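Local coordinates for sortase family protein (Clostridium perfringens, PDB 6IXZ), which is a class C sortase, a cysteine transpeptidase of the kind that probably joins pilin subunits through an acyl-thioester intermediate, at residues K164-L169 with R185-D190. Numbering follows the deposited sequence.
Sequences KDYVTL and RGERTD
The guanidinium of Arg-185 lies flat on the ring of Tyr-166, the two planes only 3° apart. Arg-185 CZ sits 4.1 Å from the centroid of the Tyr-166 ring, a cation-pi contact displaced toward the hydroxyl end. Arg-185 CD rests over the ring centre as a CH-pi contact. A bend at chi3 (71°) turns the guanidinium along the ring, and NE is hydrogen-bonded to Asn-145. Lys-164 CB packs against the opposite face of Tyr-166, near the rim. The Glu-187 carboxylate stands at the ring edge, steeply turned, with OE1 3.6 Å from Tyr-166 CE1. On the other face of the sheet, Val-167 points into the interior across from Gly-186. These two form a hydrogen-bonded antiparallel pair, with Gly-186 N 2.8 Å from Val-167 O. At the strand ends, Arg-188 NH1 meets Asp-165 OD1 at 2.9 Å, within the guanidinium plane. Arg-188 NE binds Asp-190 OD2 at 2.8 Å, so two carboxylates hold the guanidinium at its edge. Asp-165 OD1 is also hydrogen-bonded to Gly-100 N, and OD2 to Tyr-142 OH. The contact joins the hairpin strands 165-173 and 180-188 of the sortase beta-barrel. Strand 103-109 flanks the first strand, and strand 138-150 flanks the second.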
loop_
_atom_site.group_PDB
_atom_site.type_symbol
_atom_site.label_atom_id
_atom_site.label_comp_id
_atom_site.label_asym_id
_atom_site.label_seq_id
_atom_site.Cartn_x
_atom_site.Cartn_y
_atom_site.Cartn_z
ATOM N N LYS A 164 1.483 -15.907 -5.755
ATOM C CA LYS A 164 2.110 -15.127 -4.675
ATOM C C LYS A 164 1.211 -14.004 -4.168
ATOM O O LYS A 164 0.430 -13.427 -4.936
ATOM C CB LYS A 164 3.428 -14.529 -5.142
ATOM C CG LYS A 164 4.427 -15.521 -5.717
ATOM C CD LYS A 164 4.960 -16.478 -4.673
ATOM C CE LYS A 164 5.832 -17.541 -5.328
ATOM N NZ LYS A 164 7.155 -17.697 -4.660
ATOM N N ASP A 165 1.405 -13.660 -2.893
ATOM C CA ASP A 165 0.720 -12.573 -2.227
ATOM C C ASP A 165 1.794 -11.584 -1.742
ATOM O O ASP A 165 2.497 -11.833 -0.750
ATOM C CB ASP A 165 -0.128 -13.122 -1.057
ATOM C CG ASP A 165 -0.872 -12.024 -0.301
ATOM O OD1 ASP A 165 -1.827 -12.330 0.442
ATOM O OD2 ASP A 165 -0.516 -10.846 -0.468
ATOM N N TYR A 166 2.011 -10.517 -2.524
ATOM C CA TYR A 166 3.119 -9.595 -2.274
ATOM C C TYR A 166 2.567 -8.196 -2.009
ATOM O O TYR A 166 1.574 -7.775 -2.632
ATOM C CB TYR A 166 4.068 -9.469 -3.487
ATOM C CG TYR A 166 4.974 -10.654 -3.809
ATOM C CD1 TYR A 166 5.481 -11.490 -2.809
ATOM C CD2 TYR A 166 5.257 -10.972 -5.136
ATOM C CE1 TYR A 166 6.298 -12.572 -3.136
ATOM C CE2 TYR A 166 6.079 -12.039 -5.470
ATOM C CZ TYR A 166 6.615 -12.820 -4.461
ATOM O OH TYR A 166 7.445 -13.859 -4.782
ATOM N N VAL A 167 3.274 -7.464 -1.154
ATOM C CA VAL A 167 3.165 -6.011 -1.074
ATOM C C VAL A 167 4.577 -5.450 -1.204
ATOM O O VAL A 167 5.506 -5.881 -0.496
ATOM C CB VAL A 167 2.502 -5.575 0.232
ATOM C CG1 VAL A 167 2.517 -4.061 0.385
ATOM C CG2 VAL A 167 1.089 -6.131 0.299
ATOM N N THR A 168 4.754 -4.527 -2.149
ATOM C CA THR A 168 5.996 -3.773 -2.251
ATOM C C THR A 168 5.880 -2.367 -1.629
ATOM O O THR A 168 4.869 -1.637 -1.803
ATOM C CB THR A 168 6.521 -3.697 -3.705
ATOM O OG1 THR A 168 6.946 -4.993 -4.171
ATOM C CG2 THR A 168 7.707 -2.754 -3.792
ATOM N N LEU A 169 6.857 -2.045 -0.791
ATOM C CA LEU A 169 7.019 -0.683 -0.270
ATOM C C LEU A 169 7.971 0.055 -1.198
ATOM O O LEU A 169 8.970 -0.494 -1.608
ATOM C CB LEU A 169 7.588 -0.726 1.145
ATOM C CG LEU A 169 6.831 -1.688 2.071
ATOM C CD1 LEU A 169 7.406 -1.648 3.470
ATOM C CD2 LEU A 169 5.357 -1.354 2.056
ATOM N N ARG A 185 10.108 -5.598 -1.092
ATOM C CA ARG A 185 9.004 -6.520 -1.327
ATOM C C ARG A 185 8.857 -7.453 -0.157
ATOM O O ARG A 185 9.838 -8.065 0.284
ATOM C CB ARG A 185 9.229 -7.397 -2.564
ATOM C CG ARG A 185 7.983 -8.164 -2.977
ATOM C CD ARG A 185 8.271 -9.016 -4.212
ATOM N NE ARG A 185 9.139 -10.144 -3.883
ATOM C CZ ARG A 185 9.729 -10.941 -4.782
ATOM N NH1 ARG A 185 9.585 -10.707 -6.070
ATOM N NH2 ARG A 185 10.490 -11.951 -4.375
ATOM N N GLY A 186 7.639 -7.522 0.359
ATOM C CA GLY A 186 7.296 -8.474 1.418
ATOM C C GLY A 186 6.297 -9.490 0.931
ATOM O O GLY A 186 5.581 -9.252 -0.054
ATOM N N GLU A 187 6.392 -10.696 1.489
ATOM C CA GLU A 187 5.480 -11.794 1.151
ATOM C C GLU A 187 4.638 -12.149 2.375
ATOM O O GLU A 187 5.134 -12.098 3.497
ATOM C CB GLU A 187 6.271 -13.030 0.665
ATOM C CG GLU A 187 5.403 -14.233 0.279
ATOM C CD GLU A 187 6.112 -15.225 -0.637
ATOM O OE1 GLU A 187 7.347 -15.136 -0.789
ATOM O OE2 GLU A 187 5.433 -16.076 -1.245
ATOM N N ARG A 188 3.354 -12.402 2.140
ATOM C CA ARG A 188 2.358 -12.680 3.177
ATOM C C ARG A 188 2.880 -13.770 4.108
ATOM O O ARG A 188 3.357 -14.806 3.631
ATOM C CB ARG A 188 1.058 -13.166 2.512
ATOM C CG ARG A 188 -0.174 -13.249 3.409
ATOM C CD ARG A 188 -0.669 -11.879 3.848
ATOM N NE ARG A 188 -1.848 -11.990 4.684
ATOM C CZ ARG A 188 -3.072 -12.291 4.245
ATOM N NH1 ARG A 188 -3.329 -12.430 2.945
ATOM N NH2 ARG A 188 -4.052 -12.472 5.116
ATOM N N THR A 189 2.863 -13.508 5.416
ATOM C CA THR A 189 3.367 -14.484 6.399
ATOM C C THR A 189 2.251 -15.092 7.224
ATOM O O THR A 189 2.483 -16.065 7.944
ATOM C CB THR A 189 4.401 -13.895 7.384
ATOM O OG1 THR A 189 3.842 -12.771 8.061
ATOM C CG2 THR A 189 5.678 -13.483 6.676
ATOM N N ASP A 190 1.057 -14.506 7.163
ATOM C CA ASP A 190 -0.139 -15.224 7.612
ATOM C C ASP A 190 -0.430 -16.376 6.659
ATOM O O ASP A 190 0.010 -16.373 5.499
ATOM C CB ASP A 190 -1.356 -14.300 7.693
ATOM C CG ASP A 190 -1.002 -12.908 8.177
ATOM O OD1 ASP A 190 -0.529 -12.772 9.329
ATOM O OD2 ASP A 190 -1.153 -11.962 7.383
#